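Pyruvate formate-lyase 2 (Archaeoglobus fulgidus, PDB 2F3O) is a glycyl radical enzyme of unknown function, probably a lyase working through an organic radical on the protein, as in relatives of pyruvate formate-lyase. Local coordinates at residues A44-K48 and I201-A205; A263-N268 and K509-L514; T331-I337 and Q366-R372; C393-A397 and L746-V750. All blocks are in the same frame, centred on the assembly; numbering follows the deposited sequence.

The contacts run from the helical rim of the chain to its inner strands. Interactions 1 and 2 have centres about 10 Å apart and touch: Leu513 packs on Leu47 and Val202, joining helices 39-53, 190-221, 250-267 and 512-516. Interaction 2 touches interaction 3, their centres about 20 Å apart, where His265 lies against Gln333; interaction 3 is nested in the chain loop that interaction 2 closes. Interactions 3 and 4, centres about 12 Å apart, share a sheet through neighbouring strands 368-373 and 396-400, and Asn368 links to Arg749. Interaction 4 thereby ties the C-terminal glycine radical region to strands much earlier in the chain; the centres of interactions 1 and 4 are about 37 Å apart.

Interaction 1: residues A44-K48 and I201-A205; sequences AKALK and IVSEA
Residues 44-48 and 201-205 are turns of two helices running almost parallel, their N-to-C directions 7° apart and their axes 8.6 Å from each other, with the CA atoms of Lys48 and Ala205 4.7 Å apart. Small side chains permit this spacing. The methyl of Ala44 meets the CG2 branch of Ile201 (CB to CG2 3.8 Å), and the CB of Ala205 sits against the CA of Lys48 at 3.6 Å. Ile201 is flanked by both lysines: its CD1 lies beside the aliphatic chain of Lys45, whose ammonium goes to Glu37, while Lys48 passes over its carbonyl. On the side facing helix 512-516, Leu47 CD1 touches Val202 CG2 at 3.8 Å, and both residues rest on Leu513 of that helix. With CG anti to the backbone N (chi1 170°) and a bend further out, Lys48 carries NZ across to Glu204 OE2, a salt bridge of 3.2 Å that reaches the oxygen on its anti side. Glu204 also pairs through OE1 with Lys200, so one lysine pairs with each carboxylate oxygen. A leucine at Lys48 brings no charge, and Glu204 would probably lose its mate on the neighbouring helix, leaving the carboxylate freer to turn. The alanine contacts, the Leu47–Val202 pair and a partly exposed salt bridge make this a near-parallel helix-helix packing in the outer helical layer of the enzyme.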
loop_
_atom_site.group_PDB
_atom_site.type_symbol
_atom_site.label_atom_id
_atom_site.label_comp_id
_atom_site.label_asym_id
_atom_site.label_seq_id
_atom_site.Cartn_x
_atom_site.Cartn_y
_atom_site.Cartn_z
ATOM N N ALA A 44 11.027 -25.856 -10.893
ATOM C CA ALA A 44 9.892 -26.771 -10.851
ATOM C C ALA A 44 10.156 -27.963 -11.737
ATOM O O ALA A 44 9.976 -29.110 -11.329
ATOM C CB ALA A 44 8.629 -26.058 -11.304
ATOM N N LYS A 45 10.616 -27.667 -12.943
ATOM C CA LYS A 45 10.854 -28.669 -13.955
ATOM C C LYS A 45 12.033 -29.558 -13.610
ATOM O O LYS A 45 12.052 -30.731 -13.984
ATOM C CB LYS A 45 11.058 -28.008 -15.320
ATOM C CG LYS A 45 9.750 -27.601 -15.965
ATOM C CD LYS A 45 9.963 -26.963 -17.307
ATOM C CE LYS A 45 8.625 -26.658 -17.957
ATOM N NZ LYS A 45 8.819 -26.096 -19.310
ATOM N N ALA A 46 13.002 -28.999 -12.889
ATOM C CA ALA A 46 14.148 -29.763 -12.420
ATOM C C ALA A 46 13.754 -30.754 -11.343
ATOM O O ALA A 46 14.097 -31.938 -11.428
ATOM C CB ALA A 46 15.208 -28.851 -11.923
ATOM N N LEU A 47 13.012 -30.267 -10.350
ATOM C CA LEU A 47 12.504 -31.100 -9.276
ATOM C C LEU A 47 11.666 -32.209 -9.850
ATOM O O LEU A 47 11.774 -33.343 -9.384
ATOM C CB LEU A 47 11.669 -30.275 -8.291
ATOM C CG LEU A 47 11.351 -30.761 -6.860
ATOM C CD1 LEU A 47 9.928 -31.197 -6.730
ATOM C CD2 LEU A 47 12.307 -31.840 -6.359
ATOM N N LYS A 48 10.844 -31.891 -10.855
ATOM C CA LYS A 48 9.978 -32.893 -11.451
ATOM C C LYS A 48 10.816 -33.970 -12.083
ATOM O O LYS A 48 10.622 -35.149 -11.780
ATOM C CB LYS A 48 9.022 -32.315 -12.488
ATOM C CG LYS A 48 8.299 -33.411 -13.275
ATOM C CD LYS A 48 7.485 -32.910 -14.440
ATOM C CE LYS A 48 6.061 -32.623 -13.999
ATOM N NZ LYS A 48 5.101 -32.608 -15.139
ATOM N N ILE A 201 3.234 -27.843 -12.052
ATOM C CA ILE A 201 4.355 -28.739 -12.339
ATOM C C ILE A 201 4.823 -29.507 -11.098
ATOM O O ILE A 201 4.903 -30.734 -11.105
ATOM C CB ILE A 201 5.551 -27.940 -12.936
ATOM C CG1 ILE A 201 5.179 -27.388 -14.310
ATOM C CG2 ILE A 201 6.792 -28.808 -13.085
ATOM C CD1 ILE A 201 6.236 -26.489 -14.936
ATOM N N VAL A 202 5.093 -28.782 -10.026
ATOM C CA VAL A 202 5.604 -29.380 -8.799
ATOM C C VAL A 202 4.590 -30.289 -8.077
ATOM O O VAL A 202 4.979 -31.265 -7.428
ATOM C CB VAL A 202 6.198 -28.264 -7.897
ATOM C CG1 VAL A 202 5.583 -28.233 -6.531
ATOM C CG2 VAL A 202 7.691 -28.360 -7.870
ATOM N N SER A 203 3.301 -29.999 -8.231
ATOM C CA SER A 203 2.263 -30.872 -7.702
ATOM C C SER A 203 2.196 -32.188 -8.475
ATOM O O SER A 203 2.149 -33.260 -7.874
ATOM C CB SER A 203 0.905 -30.182 -7.756
ATOM O OG SER A 203 0.954 -28.968 -7.034
ATOM N N GLU A 204 2.201 -32.077 -9.805
ATOM C CA GLU A 204 2.226 -33.217 -10.719
ATOM C C GLU A 204 3.380 -34.159 -10.424
ATOM O O GLU A 204 3.191 -35.358 -10.367
ATOM C CB GLU A 204 2.334 -32.732 -12.166
ATOM C CG GLU A 204 1.021 -32.307 -12.792
ATOM C CD GLU A 204 1.221 -31.346 -13.960
ATOM O OE1 GLU A 204 0.220 -30.761 -14.425
ATOM O OE2 GLU A 204 2.382 -31.162 -14.411
ATOM N N ALA A 205 4.564 -33.595 -10.232
ATOM C CA ALA A 205 5.759 -34.330 -9.858
ATOM C C ALA A 205 5.552 -35.208 -8.620
ATOM O O ALA A 205 5.910 -36.395 -8.625
ATOM C CB ALA A 205 6.878 -33.349 -9.602
#

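Interaction 2: residues A263-N268 and K509-L514; sequences ALHQEN and KPTPLL
The carboxylate of Glu267 turns both syn lone pairs to the start of helix 512-516, where two successive backbone amides meet them, OE1 taking Leu514 N and OE2 taking Leu513 N, each at 2.9 Å. A carboxylate from a distant segment thus takes backbone N-H groups in the first turn of a helix. Thr511 occupies the N-cap position without a capping bond of its own, and Pro512 follows it with no N-H to give. The anti lone pair of OE1 remains for the amide of Asn268, whose ND2 lies 3.0 Å away and 27° from being coplanar with its acceptor. That same ND2 also gives a hydrogen bond to Leu264 O, so the amide bridges Leu264 O and Glu267 OE1 within its own segment and helps fix the carboxylate. Its OD1 is turned toward the methyl of Thr511. Glu267 spans the gap because its CG stands anti to the backbone N (chi1 168°) and the chain then runs extended. Three N-H groups thus grip a buried carboxylate, and the positive end of the helix dipole would probably help keep it ionised. Beside this polar grip, Leu264 CD2 packs on Leu513 CG at 3.8 Å, and Ala263 CB meets Leu513 CD2; Leu513 also touches Val206 of helix 190-221. Lys509, paired with Glu80 as well, closes the contact: its NZ lies in the carbonyl plane of Glu267, 2.6 Å from the O.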
loop_
_atom_site.group_PDB
_atom_site.type_symbol
_atom_site.label_atom_id
_atom_site.label_comp_id
_atom_site.label_asym_id
_atom_site.label_seq_id
_atom_site.Cartn_x
_atom_site.Cartn_y
_atom_site.Cartn_z
ATOM N N ALA A 263 10.719 -35.831 -0.835
ATOM C CA ALA A 263 10.630 -35.024 -2.030
ATOM C C ALA A 263 11.323 -33.695 -1.796
ATOM O O ALA A 263 12.132 -33.268 -2.617
ATOM C CB ALA A 263 9.171 -34.812 -2.431
ATOM N N LEU A 264 11.040 -33.086 -0.641
ATOM C CA LEU A 264 11.574 -31.764 -0.272
ATOM C C LEU A 264 13.068 -31.778 -0.277
ATOM O O LEU A 264 13.690 -30.776 -0.607
ATOM C CB LEU A 264 11.086 -31.316 1.103
ATOM C CG LEU A 264 9.694 -30.715 0.964
ATOM C CD1 LEU A 264 9.053 -30.444 2.294
ATOM C CD2 LEU A 264 9.739 -29.474 0.120
ATOM N N HIS A 265 13.637 -32.939 0.040
ATOM C CA HIS A 265 15.066 -33.084 0.089
ATOM C C HIS A 265 15.725 -33.185 -1.279
ATOM O O HIS A 265 16.954 -33.296 -1.379
ATOM C CB HIS A 265 15.437 -34.252 0.981
ATOM C CG HIS A 265 15.423 -33.897 2.430
ATOM N ND1 HIS A 265 14.278 -33.956 3.198
ATOM C CD2 HIS A 265 16.401 -33.425 3.238
ATOM C CE1 HIS A 265 14.556 -33.557 4.427
ATOM N NE2 HIS A 265 15.838 -33.232 4.477
ATOM N N GLN A 266 14.920 -33.114 -2.337
ATOM C CA GLN A 266 15.476 -33.144 -3.676
ATOM C C GLN A 266 15.496 -31.736 -4.207
ATOM O O GLN A 266 16.213 -31.442 -5.153
ATOM C CB GLN A 266 14.675 -34.053 -4.605
ATOM C CG GLN A 266 14.318 -35.433 -4.065
ATOM C CD GLN A 266 15.507 -36.171 -3.488
ATOM O OE1 GLN A 266 16.602 -36.210 -4.071
ATOM N NE2 GLN A 266 15.302 -36.761 -2.320
ATOM N N GLU A 267 14.710 -30.866 -3.578
ATOM C CA GLU A 267 14.649 -29.460 -3.964
ATOM C C GLU A 267 15.516 -28.583 -3.048
ATOM O O GLU A 267 16.238 -27.706 -3.508
ATOM C CB GLU A 267 13.200 -28.978 -3.935
ATOM C CG GLU A 267 13.021 -27.463 -4.046
ATOM C CD GLU A 267 11.575 -27.016 -3.898
ATOM O OE1 GLU A 267 11.049 -27.011 -2.761
ATOM O OE2 GLU A 267 10.968 -26.678 -4.937
ATOM N N ASN A 268 15.453 -28.842 -1.747
ATOM C CA ASN A 268 16.089 -27.980 -0.754
ATOM C C ASN A 268 17.228 -28.684 -0.098
ATOM O O ASN A 268 17.139 -29.898 0.129
ATOM C CB ASN A 268 15.089 -27.621 0.326
ATOM C CG ASN A 268 13.889 -26.958 -0.233
ATOM O OD1 ASN A 268 13.893 -25.748 -0.470
ATOM N ND2 ASN A 268 12.846 -27.741 -0.484
ATOM N N LYS A 509 17.457 -19.409 -6.964
ATOM C CA LYS A 509 17.014 -20.636 -6.329
ATOM C C LYS A 509 15.687 -20.380 -5.609
ATOM O O LYS A 509 15.612 -20.408 -4.365
ATOM C CB LYS A 509 18.110 -21.111 -5.361
ATOM C CG LYS A 509 17.844 -22.358 -4.503
ATOM C CD LYS A 509 17.906 -23.590 -5.305
ATOM C CE LYS A 509 17.770 -24.785 -4.412
ATOM N NZ LYS A 509 17.110 -25.886 -5.167
ATOM N N PRO A 510 14.624 -20.094 -6.381
ATOM C CA PRO A 510 13.339 -20.172 -5.691
ATOM C C PRO A 510 12.966 -21.652 -5.471
ATOM O O PRO A 510 13.470 -22.538 -6.174
ATOM C CB PRO A 510 12.370 -19.468 -6.643
ATOM C CG PRO A 510 12.988 -19.617 -7.998
ATOM C CD PRO A 510 14.479 -19.739 -7.806
ATOM N N THR A 511 12.148 -21.926 -4.462
ATOM C CA THR A 511 11.876 -23.303 -4.080
ATOM C C THR A 511 10.380 -23.596 -3.998
ATOM O O THR A 511 9.801 -23.597 -2.911
ATOM C CB THR A 511 12.554 -23.628 -2.747
ATOM O OG1 THR A 511 12.157 -22.677 -1.748
ATOM C CG2 THR A 511 14.081 -23.593 -2.900
ATOM N N PRO A 512 9.749 -23.840 -5.158
ATOM C CA PRO A 512 8.300 -23.954 -5.317
ATOM C C PRO A 512 7.596 -25.051 -4.531
ATOM O O PRO A 512 6.484 -24.828 -4.077
ATOM C CB PRO A 512 8.126 -24.236 -6.811
ATOM C CG PRO A 512 9.391 -23.825 -7.440
ATOM C CD PRO A 512 10.457 -23.994 -6.439
ATOM N N LEU A 513 8.181 -26.229 -4.390
ATOM C CA LEU A 513 7.500 -27.270 -3.600
ATOM C C LEU A 513 7.382 -26.862 -2.134
ATOM O O LEU A 513 6.275 -26.918 -1.568
ATOM C CB LEU A 513 8.168 -28.642 -3.741
ATOM C CG LEU A 513 7.561 -29.781 -2.919
ATOM C CD1 LEU A 513 6.131 -30.045 -3.315
ATOM C CD2 LEU A 513 8.394 -31.047 -3.053
ATOM N N LEU A 514 8.508 -26.407 -1.563
ATOM C CA LEU A 514 8.576 -25.880 -0.214
ATOM C C LEU A 514 7.593 -24.741 -0.015
ATOM O O LEU A 514 6.932 -24.662 1.020
ATOM C CB LEU A 514 9.995 -25.410 0.092
ATOM C CG LEU A 514 10.209 -24.808 1.485
ATOM C CD1 LEU A 514 9.863 -25.824 2.552
ATOM C CD2 LEU A 514 11.618 -24.275 1.655
#

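Interaction 3: residues T331-I337 and Q366-R372; sequences TNQAVTI and QPNVHVR
Asn332 and Gln366 meet at about a right angle, their amide planes 63° apart. Gln366 NE2 approaches Asn332 OD1 at 3.0 Å from above the carbonyl plane, although the oxygen lies close to the plane of the glutamine amide. A bend at chi2 (-67°) folds Gln366 back over the 331-333 loop for this. Asn332 ND2 also binds a glycerol, probably from crystallisation. Asn368 stands obliquely to Asn332; its ND2 donates to Gly752 O. Further on, the segments become neighbouring parallel strands, the two strands of a beta-alpha-beta unit, connected through helix 350-362. Val335 and Val369 lie side by side, pointing the same way, with CG1 to CB at 3.8 Å; Ile337 and Val371 meet on that same face, toward the helix. On the other face the imidazole of His370 has the backbone O of Asn368 over its centre, 3.7 Å above the plane, and Ala334 CB 3.6 Å from its CE1. Five backbone bonds alternate along the ladder, among them His370 N to Val335 O at 2.8 Å and Ile337 N to His370 O at 2.9 Å. The chemistry is thus divided: valine and isoleucine make the helix-facing side hydrophobic, whereas on the other side buried polar groups find separate partners, His370 ND1 binding Thr423 and Asn368 binding Gly752, the residue predicted to carry the radical; the radical itself is not present in this structure.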
loop_
_atom_site.group_PDB
_atom_site.type_symbol
_atom_site.label_atom_id
_atom_site.label_comp_id
_atom_site.label_asym_id
_atom_site.label_seq_id
_atom_site.Cartn_x
_atom_site.Cartn_y
_atom_site.Cartn_z
ATOM N N THR A 331 22.396 -32.758 9.939
ATOM C CA THR A 331 21.394 -32.482 8.927
ATOM C C THR A 331 20.160 -31.968 9.649
ATOM O O THR A 331 19.714 -30.847 9.408
ATOM C CB THR A 331 21.059 -33.725 8.091
ATOM O OG1 THR A 331 20.706 -34.815 8.953
ATOM C CG2 THR A 331 22.253 -34.119 7.241
ATOM N N ASN A 332 19.618 -32.811 10.523
ATOM C CA ASN A 332 18.673 -32.402 11.545
ATOM C C ASN A 332 17.241 -32.177 11.138
ATOM O O ASN A 332 16.692 -31.104 11.378
ATOM C CB ASN A 332 19.225 -31.254 12.385
ATOM C CG ASN A 332 20.363 -31.702 13.236
ATOM O OD1 ASN A 332 20.179 -32.564 14.071
ATOM N ND2 ASN A 332 21.552 -31.170 13.004
ATOM N N GLN A 333 16.647 -33.194 10.520
ATOM C CA GLN A 333 15.211 -33.223 10.340
ATOM C C GLN A 333 14.612 -33.343 11.716
ATOM O O GLN A 333 14.645 -34.403 12.309
ATOM C CB GLN A 333 14.776 -34.427 9.505
ATOM C CG GLN A 333 15.103 -34.314 8.039
ATOM C CD GLN A 333 15.078 -35.650 7.356
ATOM O OE1 GLN A 333 14.014 -36.213 7.111
ATOM N NE2 GLN A 333 16.254 -36.167 7.035
ATOM N N ALA A 334 14.063 -32.253 12.226
ATOM C CA ALA A 334 13.588 -32.245 13.584
ATOM C C ALA A 334 12.142 -32.681 13.718
ATOM O O ALA A 334 11.374 -32.642 12.771
ATOM C CB ALA A 334 13.771 -30.889 14.183
ATOM N N VAL A 335 11.768 -33.076 14.918
ATOM C CA VAL A 335 10.410 -33.472 15.165
ATOM C C VAL A 335 10.032 -32.815 16.495
ATOM O O VAL A 335 10.870 -32.755 17.394
ATOM C CB VAL A 335 10.331 -35.033 15.124
ATOM C CG1 VAL A 335 10.331 -35.683 16.501
ATOM C CG2 VAL A 335 9.163 -35.498 14.269
ATOM N N THR A 336 8.828 -32.242 16.602
ATOM C CA THR A 336 8.397 -31.576 17.846
ATOM C C THR A 336 7.228 -32.297 18.520
ATOM O O THR A 336 6.145 -32.418 17.942
ATOM C CB THR A 336 7.983 -30.106 17.611
ATOM O OG1 THR A 336 8.983 -29.437 16.842
ATOM C CG2 THR A 336 7.764 -29.363 18.925
ATOM N N ILE A 337 7.451 -32.781 19.740
ATOM C CA ILE A 337 6.394 -33.410 20.523
ATOM C C ILE A 337 6.093 -32.657 21.821
ATOM O O ILE A 337 6.939 -31.937 22.351
ATOM C CB ILE A 337 6.701 -34.916 20.832
ATOM C CG1 ILE A 337 7.899 -35.074 21.781
ATOM C CG2 ILE A 337 6.944 -35.695 19.559
ATOM C CD1 ILE A 337 8.281 -36.516 22.019
ATOM N N GLN A 366 19.364 -39.634 14.236
ATOM C CA GLN A 366 18.339 -38.834 13.607
ATOM C C GLN A 366 16.926 -39.391 13.556
ATOM O O GLN A 366 16.717 -40.523 13.115
ATOM C CB GLN A 366 18.698 -38.512 12.139
ATOM C CG GLN A 366 19.717 -37.417 11.876
ATOM C CD GLN A 366 19.255 -36.037 12.253
ATOM O OE1 GLN A 366 18.078 -35.743 12.220
ATOM N NE2 GLN A 366 20.195 -35.169 12.590
ATOM N N PRO A 367 16.005 -38.710 14.233
ATOM C CA PRO A 367 15.486 -37.404 13.915
ATOM C C PRO A 367 15.976 -36.568 15.112
ATOM O O PRO A 367 16.386 -37.120 16.141
ATOM C CB PRO A 367 13.967 -37.594 13.940
ATOM C CG PRO A 367 13.741 -38.941 14.480
ATOM C CD PRO A 367 15.044 -39.452 15.052
ATOM N N ASN A 368 16.002 -35.254 14.996
ATOM C CA ASN A 368 16.339 -34.494 16.165
ATOM C C ASN A 368 15.065 -34.340 16.926
ATOM O O ASN A 368 14.227 -33.546 16.543
ATOM C CB ASN A 368 16.893 -33.129 15.798
ATOM C CG ASN A 368 17.772 -32.572 16.884
ATOM O OD1 ASN A 368 17.734 -33.038 18.014
ATOM N ND2 ASN A 368 18.580 -31.583 16.546
ATOM N N VAL A 369 14.888 -35.108 17.991
ATOM C CA VAL A 369 13.619 -35.022 18.715
ATOM C C VAL A 369 13.548 -33.949 19.808
ATOM O O VAL A 369 14.371 -33.892 20.731
ATOM C CB VAL A 369 13.044 -36.401 19.066
ATOM C CG1 VAL A 369 14.052 -37.468 18.716
ATOM C CG2 VAL A 369 12.535 -36.468 20.487
ATOM N N HIS A 370 12.547 -33.091 19.667
ATOM C CA HIS A 370 12.421 -31.914 20.486
ATOM C C HIS A 370 11.168 -31.979 21.302
ATOM O O HIS A 370 10.073 -32.105 20.765
ATOM C CB HIS A 370 12.363 -30.698 19.599
ATOM C CG HIS A 370 13.631 -30.439 18.857
ATOM N ND1 HIS A 370 13.683 -29.658 17.727
ATOM C CD2 HIS A 370 14.898 -30.852 19.086
ATOM C CE1 HIS A 370 14.927 -29.588 17.296
ATOM N NE2 HIS A 370 15.684 -30.310 18.100
ATOM N N VAL A 371 11.326 -31.911 22.615
ATOM C CA VAL A 371 10.195 -32.096 23.510
ATOM C C VAL A 371 9.861 -30.783 24.192
ATOM O O VAL A 371 10.668 -30.241 24.941
ATOM C CB VAL A 371 10.466 -33.176 24.580
ATOM C CG1 VAL A 371 9.176 -33.598 25.232
ATOM C CG2 VAL A 371 11.145 -34.383 23.976
ATOM N N ARG A 372 8.671 -30.272 23.903
ATOM C CA ARG A 372 8.140 -29.114 24.596
ATOM C C ARG A 372 7.532 -29.534 25.941
ATOM O O ARG A 372 6.672 -30.428 26.015
ATOM C CB ARG A 372 7.075 -28.422 23.741
ATOM C CG ARG A 372 7.586 -27.567 22.592
ATOM C CD ARG A 372 6.413 -26.924 21.824
ATOM N NE ARG A 372 5.455 -26.277 22.717
ATOM C CZ ARG A 372 4.405 -25.564 22.321
ATOM N NH1 ARG A 372 4.190 -25.374 21.030
ATOM N NH2 ARG A 372 3.583 -25.019 23.214
#

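Interaction 4: residues C393-A397 and L746-V750; sequences CNNLA and LLVRV
The strand leading into the glycyl radical loop, 747-749, meets the start of strand 396-400 here; 747-749 pairs with 754-756, and Gly752, predicted to carry the radical, lies in the turn between them. Asn394 ND2 donates to Leu747 O at 3.1 Å with a nearly straight bond (166°), the acceptor lying in the plane of the asparagine amide. At the other end of that amide, OD1 accepts from Ile727 N, so the group is fixed at both ends. Leu747 CD1 rests on Asn395 CB at 3.7 Å. Arg749, bent at chi2 (-68°) and again at chi3, curls over the backbone of 394-396: its CD passes 3.2 Å from Asn394 O, and Leu396 O lies 3.2 Å above one face of the guanidinium, while NH2 meets the methyl of Ala397. The nitrogens bond elsewhere, NE to Gln724 and NH1 to Asn368 and Ser754. With a leucine at Arg749 these N-H groups are gone, which would probably leave Gln724 OE1 and Asn368 OD1 without the guanidinium they share. Such an arginine, clasped by several strands, joins the C-terminal loop to the inner strands, consistent with the alpha/beta barrel of glycyl radical enzymes, where the glycine loop lies within the barrel.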
loop_
_atom_site.group_PDB
_atom_site.type_symbol
_atom_site.label_atom_id
_atom_site.label_comp_id
_atom_site.label_asym_id
_atom_site.label_seq_id
_atom_site.Cartn_x
_atom_site.Cartn_y
_atom_site.Cartn_z
ATOM N N CYS A 393 20.031 -42.252 26.802
ATOM C CA CYS A 393 19.516 -42.192 25.433
ATOM C C CYS A 393 20.156 -41.106 24.588
ATOM O O CYS A 393 20.366 -41.314 23.390
ATOM C CB CYS A 393 17.998 -42.049 25.410
ATOM S SG CYS A 393 17.434 -40.420 25.897
ATOM N N ASN A 394 20.450 -39.966 25.218
ATOM C CA ASN A 394 21.268 -38.913 24.635
ATOM C C ASN A 394 20.800 -38.419 23.275
ATOM O O ASN A 394 21.618 -38.186 22.382
ATOM C CB ASN A 394 22.727 -39.377 24.548
ATOM C CG ASN A 394 23.388 -39.484 25.908
ATOM O OD1 ASN A 394 22.752 -39.236 26.944
ATOM N ND2 ASN A 394 24.672 -39.848 25.916
ATOM N N ASN A 395 19.487 -38.276 23.120
ATOM C CA ASN A 395 18.884 -37.941 21.834
ATOM C C ASN A 395 17.600 -37.112 21.953
ATOM O O ASN A 395 16.751 -37.117 21.053
ATOM C CB ASN A 395 18.673 -39.198 20.977
ATOM C CG ASN A 395 17.657 -40.202 21.574
ATOM O OD1 ASN A 395 17.278 -41.156 20.906
ATOM N ND2 ASN A 395 17.227 -39.998 22.805
ATOM N N LEU A 396 17.474 -36.423 23.086
ATOM C CA LEU A 396 16.322 -35.585 23.404
ATOM C C LEU A 396 16.774 -34.158 23.596
ATOM O O LEU A 396 17.907 -33.916 23.989
ATOM C CB LEU A 396 15.685 -36.043 24.713
ATOM C CG LEU A 396 14.352 -36.783 24.692
ATOM C CD1 LEU A 396 14.290 -37.711 23.524
ATOM C CD2 LEU A 396 14.141 -37.547 25.991
ATOM N N ALA A 397 15.895 -33.205 23.321
ATOM C CA ALA A 397 16.140 -31.833 23.743
ATOM C C ALA A 397 14.880 -31.322 24.385
ATOM O O ALA A 397 13.776 -31.645 23.941
ATOM C CB ALA A 397 16.513 -30.973 22.594
ATOM N N LEU A 746 27.674 -45.254 19.544
ATOM C CA LEU A 746 27.775 -44.428 20.745
ATOM C C LEU A 746 27.257 -42.992 20.535
ATOM O O LEU A 746 27.910 -42.189 19.864
ATOM C CB LEU A 746 29.229 -44.417 21.216
ATOM C CG LEU A 746 29.568 -44.487 22.704
ATOM C CD1 LEU A 746 29.112 -45.801 23.291
ATOM C CD2 LEU A 746 31.062 -44.324 22.892
ATOM N N LEU A 747 26.097 -42.675 21.124
ATOM C CA LEU A 747 25.401 -41.382 20.884
ATOM C C LEU A 747 25.681 -40.234 21.855
ATOM O O LEU A 747 25.674 -40.388 23.069
ATOM C CB LEU A 747 23.883 -41.569 20.810
ATOM C CG LEU A 747 23.121 -41.492 19.483
ATOM C CD1 LEU A 747 21.747 -40.967 19.799
ATOM C CD2 LEU A 747 23.767 -40.604 18.435
ATOM N N VAL A 748 25.874 -39.053 21.307
ATOM C CA VAL A 748 26.169 -37.913 22.143
ATOM C C VAL A 748 25.341 -36.722 21.647
ATOM O O VAL A 748 24.881 -36.729 20.503
ATOM C CB VAL A 748 27.689 -37.640 22.132
ATOM C CG1 VAL A 748 28.082 -36.707 21.001
ATOM C CG2 VAL A 748 28.128 -37.077 23.438
ATOM N N ARG A 749 25.090 -35.742 22.518
ATOM C CA ARG A 749 24.469 -34.475 22.112
ATOM C C ARG A 749 25.574 -33.450 22.011
ATOM O O ARG A 749 26.187 -33.113 23.015
ATOM C CB ARG A 749 23.437 -34.008 23.135
ATOM C CG ARG A 749 22.270 -34.948 23.292
ATOM C CD ARG A 749 21.398 -34.975 22.058
ATOM N NE ARG A 749 20.609 -33.762 21.891
ATOM C CZ ARG A 749 19.770 -33.545 20.883
ATOM N NH1 ARG A 749 19.598 -34.460 19.942
ATOM N NH2 ARG A 749 19.107 -32.407 20.815
ATOM N N VAL A 750 25.841 -32.955 20.813
ATOM C CA VAL A 750 27.006 -32.102 20.625
ATOM C C VAL A 750 26.809 -30.704 21.179
ATOM O O VAL A 750 27.617 -30.243 21.986
ATOM C CB VAL A 750 27.400 -31.995 19.154
ATOM C CG1 VAL A 750 28.703 -31.255 19.015
ATOM C CG2 VAL A 750 27.529 -33.356 18.571
#